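Local coordinates for protein short-chain type dehydrogenase/reductase (Mycobacterium ulcerans, PDB 3SVT) that probably acts as an NAD(P)-dependent oxidoreductase of the short-chain dehydrogenase/reductase family, its precise substrate being unknown, at residues B[190-195]-B[232-237]; B[15-20]-B[95-100]; B[121-126]-B[165-170]; B[196-201]-B[224-229]. One frame throughout, in Å; residues are numbered along the deposited sequence.

Followed from the N terminus, this Rossmann-type chain returns to one parallel sheet again and again. Contact 2 comes first: strand 13-17 pairs with strand 94-97, closing a long loop that holds strands 37-42 and 64-69 and their helices. Contact 3 follows in series, joining helices 113-140 and 163-182 beside the sheet, and Gly100 of contact 2 packs on its Asn123. Contact 1 then lays helix 227-238 on strand 187-198, and contact 4 is nested within its loop, pairing the end of that strand with the residues leading into the helix. Contacts 1 and 2 touch through Ala234 and Val96, whereas contacts 3 and 4 lie on opposite sides of the chain's centre.

Contact 1 of 4, residues B[190-195]-B[232-237]; sequences NSIRPG and NMAMFL
Strand 190-194 and helix 232-237 run nearly antiparallel, at 170° between their directions, with axes 9.7 Å apart at closest approach, and Ile192 meets Met233, Ala234 and Leu237 where they face each other. How a helix seats on a sheet is well illustrated here, since one branched side chain does most of the work. The CG1 of Ile192 stands anti to its carbonyl carbon (chi1 -57°), and the chain then extends to carry CD1 toward the helix. That methyl lies 3.6 Å from Met233 CG and 3.9 Å from Ala234 CB, touching two successive residues of one helical turn. The Met233 chain is bent at its second and third torsions, and its CG methylene is the part that meets Ile192, while the side chain also packs on Ile250 and Val252 of strand 249-252. On the flank, Leu237 and Ile192 lie alongside one another, running in opposing senses, Leu237 CD1 coming within 3.9 Å of Ile192 CG1. The same methyl rests 4.0 Å from CB of Asn190. No hydrogen bond joins the two segments: the buried amide of Asn190 spends its polarity on the backbone, OD1 accepting from Gln248 N and ND2 donating to Val245 O, and presents carbon to the leucine. On a flank of the helix, the ring of Phe236 stacks on Phe236 of the second subunit. Apolar packing of this kind, a helix laid antiparallel on a central parallel strand, is the layered alpha/beta architecture of the Rossmann fold shared by short-chain dehydrogenases.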
loop_
_atom_site.group_PDB
_atom_site.type_symbol
_atom_site.label_atom_id
_atom_site.label_comp_id
_atom_site.label_asym_id
_atom_site.label_seq_id
_atom_site.Cartn_x
_atom_site.Cartn_y
_atom_site.Cartn_z
ATOM N N ASN B 190 13.589 3.297 -9.718
ATOM C CA ASN B 190 12.193 3.672 -9.548
ATOM C C ASN B 190 11.330 3.013 -10.621
ATOM O O ASN B 190 11.834 2.623 -11.685
ATOM C CB ASN B 190 12.016 5.207 -9.625
ATOM C CG ASN B 190 12.748 5.962 -8.523
ATOM O OD1 ASN B 190 12.314 5.959 -7.384
ATOM N ND2 ASN B 190 13.838 6.643 -8.872
ATOM N N SER B 191 10.031 2.904 -10.346
ATOM C CA SER B 191 9.057 2.386 -11.313
ATOM C C SER B 191 8.017 3.463 -11.663
ATOM O O SER B 191 7.571 4.222 -10.805
ATOM C CB SER B 191 8.348 1.145 -10.780
ATOM O OG SER B 191 7.288 0.783 -11.653
ATOM N N ILE B 192 7.644 3.510 -12.940
ATOM C CA ILE B 192 6.498 4.243 -13.406
ATOM C C ILE B 192 5.383 3.270 -13.835
ATOM O O ILE B 192 5.640 2.377 -14.644
ATOM C CB ILE B 192 6.852 5.151 -14.611
ATOM C CG1 ILE B 192 7.991 6.124 -14.242
ATOM C CG2 ILE B 192 5.628 5.906 -15.097
ATOM C CD1 ILE B 192 8.585 6.813 -15.421
ATOM N N ARG B 193 4.155 3.483 -13.346
ATOM C CA ARG B 193 2.984 2.713 -13.795
ATOM C C ARG B 193 2.038 3.591 -14.621
ATOM O O ARG B 193 1.219 4.299 -14.036
ATOM C CB ARG B 193 2.191 2.226 -12.583
ATOM C CG ARG B 193 2.863 1.123 -11.738
ATOM C CD ARG B 193 2.000 0.988 -10.481
ATOM N NE ARG B 193 2.311 -0.109 -9.599
ATOM C CZ ARG B 193 2.017 -0.121 -8.290
ATOM N NH1 ARG B 193 1.465 0.926 -7.672
ATOM N NH2 ARG B 193 2.323 -1.176 -7.591
ATOM N N PRO B 194 2.157 3.571 -15.955
ATOM C CA PRO B 194 1.241 4.323 -16.788
ATOM C C PRO B 194 -0.163 3.741 -16.794
ATOM O O PRO B 194 -0.332 2.530 -16.648
ATOM C CB PRO B 194 1.842 4.207 -18.196
ATOM C CG PRO B 194 3.088 3.454 -18.081
ATOM C CD PRO B 194 3.213 2.897 -16.727
ATOM N N GLY B 195 -1.161 4.596 -16.972
ATOM C CA GLY B 195 -2.535 4.142 -17.147
ATOM C C GLY B 195 -2.790 3.916 -18.638
ATOM O O GLY B 195 -1.973 3.335 -19.343
ATOM N N ASN B 232 8.057 12.454 -19.855
ATOM C CA ASN B 232 8.338 13.553 -18.924
ATOM C C ASN B 232 8.712 13.040 -17.504
ATOM O O ASN B 232 9.668 13.509 -16.886
ATOM C CB ASN B 232 7.104 14.459 -18.793
ATOM C CG ASN B 232 6.836 15.340 -20.026
ATOM O OD1 ASN B 232 7.734 15.680 -20.797
ATOM N ND2 ASN B 232 5.574 15.748 -20.170
ATOM N N MET B 233 7.942 12.078 -17.001
ATOM C CA MET B 233 8.219 11.473 -15.691
ATOM C C MET B 233 9.538 10.720 -15.709
ATOM O O MET B 233 10.289 10.784 -14.737
ATOM C CB MET B 233 7.106 10.503 -15.271
ATOM C CG MET B 233 7.314 9.863 -13.902
ATOM S SD MET B 233 7.226 11.007 -12.516
ATOM C CE MET B 233 5.435 11.189 -12.439
ATOM N N ALA B 234 9.795 9.986 -16.792
ATOM C CA ALA B 234 11.033 9.231 -16.869
ATOM C C ALA B 234 12.222 10.170 -16.865
ATOM O O ALA B 234 13.183 9.957 -16.141
ATOM C CB ALA B 234 11.055 8.315 -18.092
ATOM N N MET B 235 12.142 11.223 -17.674
ATOM C CA MET B 235 13.237 12.182 -17.762
ATOM C C MET B 235 13.455 12.890 -16.432
ATOM O O MET B 235 14.595 13.082 -15.986
ATOM C CB MET B 235 13.001 13.185 -18.907
ATOM C CG MET B 235 13.075 12.548 -20.305
ATOM S SD MET B 235 12.718 13.660 -21.686
ATOM C CE MET B 235 14.028 14.823 -21.451
ATOM N N PHE B 236 12.373 13.280 -15.778
ATOM C CA PHE B 236 12.509 13.844 -14.436
ATOM C C PHE B 236 13.207 12.869 -13.496
ATOM O O PHE B 236 14.152 13.247 -12.812
ATOM C CB PHE B 236 11.156 14.240 -13.851
ATOM C CG PHE B 236 11.234 14.665 -12.405
ATOM C CD1 PHE B 236 11.838 15.852 -12.049
ATOM C CD2 PHE B 236 10.739 13.852 -11.399
ATOM C CE1 PHE B 236 11.948 16.226 -10.733
ATOM C CE2 PHE B 236 10.845 14.245 -10.073
ATOM C CZ PHE B 236 11.458 15.436 -9.762
ATOM N N LEU B 237 12.779 11.608 -13.482
ATOM C CA LEU B 237 13.433 10.648 -12.588
ATOM C C LEU B 237 14.906 10.340 -12.970
ATOM O O LEU B 237 15.687 9.993 -12.102
ATOM C CB LEU B 237 12.665 9.357 -12.502
ATOM C CG LEU B 237 11.308 9.391 -11.823
ATOM C CD1 LEU B 237 10.620 8.059 -12.064
ATOM C CD2 LEU B 237 11.434 9.702 -10.306
#

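Contact 2 of 4, residues B[15-20]-B[95-100]; sequences LVTGGG and VVHCAG
Val95 starts the pairing opposite Leu15, in parallel register, its CA-H directed at Leu15 O and its CG2 4.2 Å from Leu15 CB. At Val96 the ladder takes hold: its N donates to Leu15 O at 3.0 Å, and its O accepts from Thr17 N at 3.1 Å. Both valines of the Val16-Val96 pair point to the face of the sheet away from Leu15, Thr17 and His97. These are neighbouring strands of the Rossmann sheet, and Thr17 opens the TGGGSGIG sequence, the glycine-rich turn with which this family binds its dinucleotide. His97 sends its ring across to Thr17: ND1 and OG1 lie 2.7 Å apart in a hydrogen bond that either may donate, while NE2 bonds to Thr127 OG1, so both ring nitrogens are engaged. Cys98 N reaches Thr17 O at 3.2 Å, from well above the carbonyl plane, and bonds weakly to Thr17 OG1. Ala99 N gives that hydroxyl a straighter bond, 3.0 Å at 165°. The Thr17 hydroxyl, set between its own backbone N and carbonyl carbon (chi1 77°), thus gathers three partners where the two strands end. Beside it, the Ala99 methyl packs 3.6 Å from Gly18 N, where the turn begins.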
loop_
_atom_site.group_PDB
_atom_site.type_symbol
_atom_site.label_atom_id
_atom_site.label_comp_id
_atom_site.label_asym_id
_atom_site.label_seq_id
_atom_site.Cartn_x
_atom_site.Cartn_y
_atom_site.Cartn_z
ATOM N N LEU B 15 20.534 3.981 -21.939
ATOM C CA LEU B 15 19.981 2.830 -22.633
ATOM C C LEU B 15 18.443 2.855 -22.516
ATOM O O LEU B 15 17.891 3.028 -21.426
ATOM C CB LEU B 15 20.520 1.535 -22.021
ATOM C CG LEU B 15 19.979 0.249 -22.655
ATOM C CD1 LEU B 15 20.623 0.068 -24.045
ATOM C CD2 LEU B 15 20.243 -0.923 -21.730
ATOM N N VAL B 16 17.755 2.680 -23.637
ATOM C CA VAL B 16 16.289 2.584 -23.640
ATOM C C VAL B 16 15.812 1.304 -24.328
ATOM O O VAL B 16 16.067 1.088 -25.531
ATOM C CB VAL B 16 15.643 3.807 -24.281
ATOM C CG1 VAL B 16 14.101 3.682 -24.226
ATOM C CG2 VAL B 16 16.113 5.112 -23.545
ATOM N N THR B 17 15.142 0.449 -23.564
ATOM C CA THR B 17 14.650 -0.830 -24.086
ATOM C C THR B 17 13.214 -0.628 -24.564
ATOM O O THR B 17 12.466 0.205 -24.013
ATOM C CB THR B 17 14.706 -1.986 -23.049
ATOM O OG1 THR B 17 13.631 -1.840 -22.118
ATOM C CG2 THR B 17 16.093 -2.014 -22.303
ATOM N N GLY B 18 12.851 -1.360 -25.611
ATOM C CA GLY B 18 11.592 -1.123 -26.316
ATOM C C GLY B 18 11.611 0.245 -26.975
ATOM O O GLY B 18 10.575 0.872 -27.138
ATOM N N GLY B 19 12.802 0.699 -27.378
ATOM C CA GLY B 19 12.971 2.016 -27.953
ATOM C C GLY B 19 12.469 2.188 -29.365
ATOM O O GLY B 19 12.518 3.289 -29.892
ATOM N N GLY B 20 11.983 1.115 -29.977
ATOM C CA GLY B 20 11.547 1.148 -31.359
ATOM C C GLY B 20 10.135 1.664 -31.634
ATOM O O GLY B 20 9.844 2.014 -32.771
ATOM N N VAL B 95 19.005 4.207 -17.423
ATOM C CA VAL B 95 18.261 3.249 -18.205
ATOM C C VAL B 95 16.808 3.555 -18.023
ATOM O O VAL B 95 16.377 3.865 -16.917
ATOM C CB VAL B 95 18.498 1.769 -17.700
ATOM C CG1 VAL B 95 17.618 0.784 -18.445
ATOM C CG2 VAL B 95 19.941 1.379 -17.849
ATOM N N VAL B 96 16.057 3.436 -19.108
ATOM C CA VAL B 96 14.612 3.389 -19.058
ATOM C C VAL B 96 14.159 2.106 -19.735
ATOM O O VAL B 96 14.393 1.899 -20.955
ATOM C CB VAL B 96 13.966 4.596 -19.736
ATOM C CG1 VAL B 96 12.438 4.602 -19.436
ATOM C CG2 VAL B 96 14.608 5.912 -19.255
ATOM N N HIS B 97 13.531 1.238 -18.947
ATOM C CA HIS B 97 13.189 -0.102 -19.387
ATOM C C HIS B 97 11.701 -0.155 -19.734
ATOM O O HIS B 97 10.835 -0.231 -18.858
ATOM C CB HIS B 97 13.634 -1.152 -18.344
ATOM C CG HIS B 97 13.178 -2.551 -18.645
ATOM N ND1 HIS B 97 13.574 -3.243 -19.773
ATOM C CD2 HIS B 97 12.330 -3.376 -17.978
ATOM C CE1 HIS B 97 12.998 -4.432 -19.784
ATOM N NE2 HIS B 97 12.253 -4.546 -18.698
ATOM N N CYS B 98 11.418 -0.069 -21.034
ATOM C CA CYS B 98 10.049 -0.100 -21.543
ATOM C C CYS B 98 9.677 -1.401 -22.243
ATOM O O CYS B 98 8.477 -1.598 -22.573
ATOM C CB CYS B 98 9.822 1.032 -22.538
ATOM S SG CYS B 98 10.557 2.571 -22.046
ATOM N N ALA B 99 10.673 -2.242 -22.516
ATOM C CA ALA B 99 10.440 -3.518 -23.177
ATOM C C ALA B 99 9.651 -4.425 -22.250
ATOM O O ALA B 99 9.949 -4.518 -21.061
ATOM C CB ALA B 99 11.756 -4.173 -23.563
ATOM N N GLY B 100 8.642 -5.079 -22.807
ATOM C CA GLY B 100 7.733 -5.907 -22.035
ATOM C C GLY B 100 6.416 -6.015 -22.764
ATOM O O GLY B 100 6.083 -5.166 -23.583
#

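Contact 3 of 4, residues B[121-126]-B[165-170]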
loop_
_atom_site.group_PDB
_atom_site.type_symbol
_atom_site.label_atom_id
_atom_site.label_comp_id
_atom_site.label_asym_id
_atom_site.label_seq_id
_atom_site.Cartn_x
_atom_site.Cartn_y
_atom_site.Cartn_z
ATOM N N ASP B 121 8.584 -14.709 -18.693
ATOM C CA ASP B 121 9.952 -14.689 -19.131
ATOM C C ASP B 121 10.310 -13.264 -19.586
ATOM O O ASP B 121 11.327 -12.712 -19.197
ATOM C CB ASP B 121 10.157 -15.735 -20.221
ATOM C CG ASP B 121 11.640 -16.014 -20.528
ATOM O OD1 ASP B 121 12.521 -15.988 -19.627
ATOM O OD2 ASP B 121 11.897 -16.287 -21.704
ATOM N N LEU B 122 9.437 -12.664 -20.370
ATOM C CA LEU B 122 9.687 -11.332 -20.902
ATOM C C LEU B 122 9.769 -10.254 -19.829
ATOM O O LEU B 122 10.749 -9.475 -19.771
ATOM C CB LEU B 122 8.599 -10.970 -21.900
ATOM C CG LEU B 122 8.765 -9.643 -22.622
ATOM C CD1 LEU B 122 10.219 -9.468 -23.196
ATOM C CD2 LEU B 122 7.700 -9.571 -23.722
ATOM N N ASN B 123 8.758 -10.224 -18.964
ATOM C CA ASN B 123 8.633 -9.174 -17.972
ATOM C C ASN B 123 9.532 -9.394 -16.764
ATOM O O ASN B 123 10.266 -8.488 -16.370
ATOM C CB ASN B 123 7.173 -9.033 -17.531
ATOM C CG ASN B 123 6.265 -8.460 -18.619
ATOM O OD1 ASN B 123 6.697 -8.110 -19.722
ATOM N ND2 ASN B 123 4.984 -8.374 -18.309
ATOM N N VAL B 124 9.486 -10.593 -16.186
ATOM C CA VAL B 124 10.221 -10.875 -14.957
ATOM C C VAL B 124 11.712 -11.135 -15.226
ATOM O O VAL B 124 12.578 -10.476 -14.672
ATOM C CB VAL B 124 9.591 -12.059 -14.175
ATOM C CG1 VAL B 124 10.271 -12.219 -12.819
ATOM C CG2 VAL B 124 8.081 -11.838 -13.988
ATOM N N ASN B 125 12.006 -12.088 -16.096
ATOM C CA ASN B 125 13.401 -12.445 -16.335
ATOM C C ASN B 125 14.076 -11.352 -17.163
ATOM O O ASN B 125 15.157 -10.906 -16.817
ATOM C CB ASN B 125 13.517 -13.826 -16.982
ATOM C CG ASN B 125 12.850 -14.904 -16.154
ATOM O OD1 ASN B 125 12.748 -14.790 -14.936
ATOM N ND2 ASN B 125 12.339 -15.939 -16.817
ATOM N N GLY B 126 13.403 -10.910 -18.228
ATOM C CA GLY B 126 13.885 -9.818 -19.083
ATOM C C GLY B 126 14.313 -8.586 -18.310
ATOM O O GLY B 126 15.417 -8.097 -18.494
ATOM N N GLY B 165 -0.607 -7.976 -14.957
ATOM C CA GLY B 165 -0.492 -7.278 -13.673
ATOM C C GLY B 165 0.343 -8.056 -12.663
ATOM O O GLY B 165 1.062 -7.464 -11.829
ATOM N N VAL B 166 0.244 -9.384 -12.743
ATOM C CA VAL B 166 1.008 -10.281 -11.892
ATOM C C VAL B 166 2.500 -10.006 -12.103
ATOM O O VAL B 166 3.248 -9.770 -11.141
ATOM C CB VAL B 166 0.693 -11.745 -12.251
ATOM C CG1 VAL B 166 1.655 -12.699 -11.580
ATOM C CG2 VAL B 166 -0.791 -12.092 -11.936
ATOM N N THR B 167 2.944 -10.012 -13.355
ATOM C CA THR B 167 4.380 -9.836 -13.631
ATOM C C THR B 167 4.809 -8.415 -13.405
ATOM O O THR B 167 5.912 -8.183 -12.933
ATOM C CB THR B 167 4.790 -10.250 -15.069
ATOM O OG1 THR B 167 4.003 -9.526 -16.018
ATOM C CG2 THR B 167 4.628 -11.787 -15.291
ATOM N N LYS B 168 3.965 -7.449 -13.746
ATOM C CA LYS B 168 4.332 -6.050 -13.520
ATOM C C LYS B 168 4.451 -5.765 -12.007
ATOM O O LYS B 168 5.305 -4.994 -11.599
ATOM C CB LYS B 168 3.370 -5.093 -14.240
ATOM C CG LYS B 168 3.625 -4.996 -15.765
ATOM C CD LYS B 168 5.111 -4.681 -16.082
ATOM C CE LYS B 168 5.300 -3.982 -17.461
ATOM N NZ LYS B 168 4.594 -4.666 -18.584
ATOM N N SER B 169 3.626 -6.404 -11.179
ATOM C CA SER B 169 3.823 -6.351 -9.708
ATOM C C SER B 169 5.206 -6.867 -9.281
ATOM O O SER B 169 5.845 -6.274 -8.400
ATOM C CB SER B 169 2.766 -7.148 -8.958
ATOM O OG SER B 169 1.503 -6.524 -9.069
ATOM N N ALA B 170 5.665 -7.950 -9.915
ATOM C CA ALA B 170 7.000 -8.481 -9.626
ATOM C C ALA B 170 8.061 -7.472 -9.951
ATOM O O ALA B 170 9.047 -7.318 -9.213
ATOM C CB ALA B 170 7.307 -9.793 -10.405
#
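Asn123 and Thr167 join two nearly parallel helices, at 11° with axes 8.7 Å apart, that flank the Rossmann sheet of the short-chain dehydrogenase fold; helix 163-182 carries the family's YxxxK sequence, here Tyr164 to Lys168. The tight part lies between Asn123, Val124 and Thr167. The side chains of Asn123 and Thr167 cross at about a right angle, and CB of Asn123 presses on CB of Thr167 at 3.6 Å. Next to this polar pair, Val124 CG2 meets Thr167 CG2 at 3.7 Å. Packing slackens toward Ala170, whose CB is 4.2 Å from the same valine methyl, and beyond it Ala170 turns to Val166 of the third subunit. On the other flank no hydrogen bond forms: two bends bring Lys168 NZ to 3.7 Å from Asn123 ND2, a doubtful approach belonging to one of two modelled conformers. The asparagine amide is held at both ends, its OD1 accepting from Gly101 N. The Thr167 hydroxyl, turned between its own N and carbonyl carbon (chi1 56°), has the carbonyl oxygens of Ala163 and Tyr164, in the preceding turn, as acceptors for its single proton. Asn123 ND2 donates to Thr167 OG1, which lies close to the amide plane, at 2.7 Å and 166°.

Contact 4 of 4, residues B[196-201]-B[224-229]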
loop_
_atom_site.group_PDB
_atom_site.type_symbol
_atom_site.label_atom_id
_atom_site.label_comp_id
_atom_site.label_asym_id
_atom_site.label_seq_id
_atom_site.Cartn_x
_atom_site.Cartn_y
_atom_site.Cartn_z
ATOM N N LEU B 196 -3.905 4.418 -19.129
ATOM C CA LEU B 196 -4.226 4.288 -20.530
ATOM C C LEU B 196 -3.454 5.346 -21.276
ATOM O O LEU B 196 -3.729 6.520 -21.113
ATOM C CB LEU B 196 -5.730 4.435 -20.770
ATOM C CG LEU B 196 -6.186 4.116 -22.188
ATOM C CD1 LEU B 196 -5.825 2.670 -22.575
ATOM C CD2 LEU B 196 -7.712 4.376 -22.327
ATOM N N ILE B 197 -2.474 4.917 -22.063
ATOM C CA ILE B 197 -1.685 5.805 -22.869
ATOM C C ILE B 197 -1.996 5.542 -24.329
ATOM O O ILE B 197 -2.054 4.388 -24.759
ATOM C CB ILE B 197 -0.173 5.609 -22.623
ATOM C CG1 ILE B 197 0.164 5.660 -21.128
ATOM C CG2 ILE B 197 0.619 6.680 -23.327
ATOM C CD1 ILE B 197 -0.422 6.875 -20.406
ATOM N N ARG B 198 -2.195 6.605 -25.097
ATOM C CA ARG B 198 -2.485 6.462 -26.534
ATOM C C ARG B 198 -1.218 6.065 -27.292
ATOM O O ARG B 198 -0.308 6.868 -27.437
ATOM C CB ARG B 198 -3.063 7.758 -27.102
ATOM C CG ARG B 198 -4.502 8.026 -26.662
ATOM C CD ARG B 198 -4.963 9.426 -27.075
ATOM N NE ARG B 198 -5.124 9.522 -28.521
ATOM C CZ ARG B 198 -6.145 9.006 -29.205
ATOM N NH1 ARG B 198 -7.131 8.348 -28.581
ATOM N NH2 ARG B 198 -6.184 9.140 -30.533
ATOM N N THR B 199 -1.149 4.794 -27.693
ATOM C CA THR B 199 -0.155 4.319 -28.649
ATOM C C THR B 199 -0.892 3.541 -29.745
ATOM O O THR B 199 -2.065 3.164 -29.575
ATOM C CB THR B 199 0.872 3.400 -27.996
ATOM O OG1 THR B 199 0.228 2.185 -27.584
ATOM C CG2 THR B 199 1.533 4.080 -26.780
ATOM N N ASP B 200 -0.206 3.298 -30.863
ATOM C CA ASP B 200 -0.774 2.506 -31.967
ATOM C C ASP B 200 -1.077 1.082 -31.495
ATOM O O ASP B 200 -2.051 0.466 -31.926
ATOM C CB ASP B 200 0.182 2.461 -33.165
ATOM C CG ASP B 200 0.503 3.837 -33.718
ATOM O OD1 ASP B 200 -0.340 4.756 -33.608
ATOM O OD2 ASP B 200 1.611 3.998 -34.272
ATOM N N LEU B 201 -0.245 0.581 -30.588
ATOM C CA LEU B 201 -0.464 -0.713 -29.959
ATOM C C LEU B 201 -1.903 -0.866 -29.425
ATOM O O LEU B 201 -2.536 -1.897 -29.652
ATOM C CB LEU B 201 0.555 -0.920 -28.830
ATOM N N GLN B 224 -7.243 11.011 -22.035
ATOM C CA GLN B 224 -6.412 9.829 -22.095
ATOM C C GLN B 224 -4.948 10.248 -22.010
ATOM O O GLN B 224 -4.599 11.396 -22.294
ATOM C CB GLN B 224 -6.681 9.085 -23.397
ATOM C CG GLN B 224 -8.121 8.506 -23.473
ATOM C CD GLN B 224 -8.428 7.801 -24.788
ATOM O OE1 GLN B 224 -7.882 8.141 -25.839
ATOM N NE2 GLN B 224 -9.359 6.855 -24.743
ATOM N N GLY B 225 -4.088 9.320 -21.628
ATOM C CA GLY B 225 -2.652 9.623 -21.515
ATOM C C GLY B 225 -1.997 9.701 -22.877
ATOM O O GLY B 225 -2.559 9.244 -23.877
ATOM N N GLU B 226 -0.819 10.307 -22.894
ATOM C CA GLU B 226 -0.003 10.459 -24.087
ATOM C C GLU B 226 1.386 9.985 -23.751
ATOM O O GLU B 226 1.816 10.056 -22.591
ATOM C CB GLU B 226 0.022 11.934 -24.526
ATOM C CG GLU B 226 -1.368 12.530 -24.873
ATOM C CD GLU B 226 -1.979 11.947 -26.149
ATOM O OE1 GLU B 226 -1.277 11.280 -26.947
ATOM O OE2 GLU B 226 -3.179 12.167 -26.362
ATOM N N VAL B 227 2.092 9.493 -24.753
ATOM C CA VAL B 227 3.478 9.044 -24.566
ATOM C C VAL B 227 4.354 10.125 -23.882
ATOM O O VAL B 227 5.172 9.814 -23.016
ATOM C CB VAL B 227 4.117 8.601 -25.895
ATOM C CG1 VAL B 227 5.619 8.477 -25.737
ATOM C CG2 VAL B 227 3.504 7.265 -26.385
ATOM N N GLU B 228 4.139 11.388 -24.208
ATOM C CA GLU B 228 4.911 12.474 -23.605
ATOM C C GLU B 228 4.720 12.543 -22.097
ATOM O O GLU B 228 5.649 12.897 -21.382
ATOM C CB GLU B 228 4.537 13.812 -24.240
ATOM C CG GLU B 228 4.708 13.840 -25.756
ATOM C CD GLU B 228 3.663 13.000 -26.519
ATOM O OE1 GLU B 228 2.452 13.092 -26.256
ATOM O OE2 GLU B 228 4.049 12.210 -27.382
ATOM N N ASP B 229 3.533 12.190 -21.601
ATOM C CA ASP B 229 3.281 12.197 -20.169
ATOM C C ASP B 229 4.266 11.230 -19.462
ATOM O O ASP B 229 4.817 11.551 -18.400
ATOM C CB ASP B 229 1.860 11.783 -19.817
ATOM C CG ASP B 229 0.784 12.682 -20.413
ATOM O OD1 ASP B 229 0.979 13.925 -20.472
ATOM O OD2 ASP B 229 -0.304 12.132 -20.777
HETATM O O HOH W 1 0.459 9.278 -27.233
#
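Arg198 and Ile197 lie along Gly225, pairing in parallel through backbone hydrogen bonds on both sides of the glycine. Gly225 N donates to Leu196 O, and Arg198 N donates to Gly225 O, both at 2.9 Å. With no side chain at Gly225, the backbones come close: Ile197 and Gly225 CA atoms are 4.2 Å apart, and Ile197 CD1 packs on the glycine CA.

Among polar side chains, Arg198 is the centre. Its chain bends at the third torsion (chi3 70°), which turns the guanidinium so that its edge meets the Gln224 amide, and NH1 donates to Gln224 OE1 at 2.9 Å and 155°. The two planes are nearly coplanar, 23° apart. Glu226 lies alongside, its OE2 3.9 Å from Arg198 NE in a long salt bridge; the carboxylate is nearer the CD methylene, OE2 to Arg198 CD being 3.3 Å. A water donates to Glu226 OE1 and accepts from Val227 N, which lets it satisfy a first-turn helix N-H; its bond to Arg198 O, across the segments, is suspiciously short and uncertain in detail.

Apolar contacts add to these: Ile197 CG2 touches Val227 CG2 at 4.2 Å, and the side chains of Thr199 and Val227 cross at about a right angle, CG2 to CG2 3.8 Å.

Glu226 is the N-cap residue of helix 227-238, and its N donates to Asp229 OD2, itself paired with Arg223. The contact therefore anchors the start of that helix to the end of strand 187-198, while Gln224 NE2 bonds to Thr206 O and ties in helix 203-207.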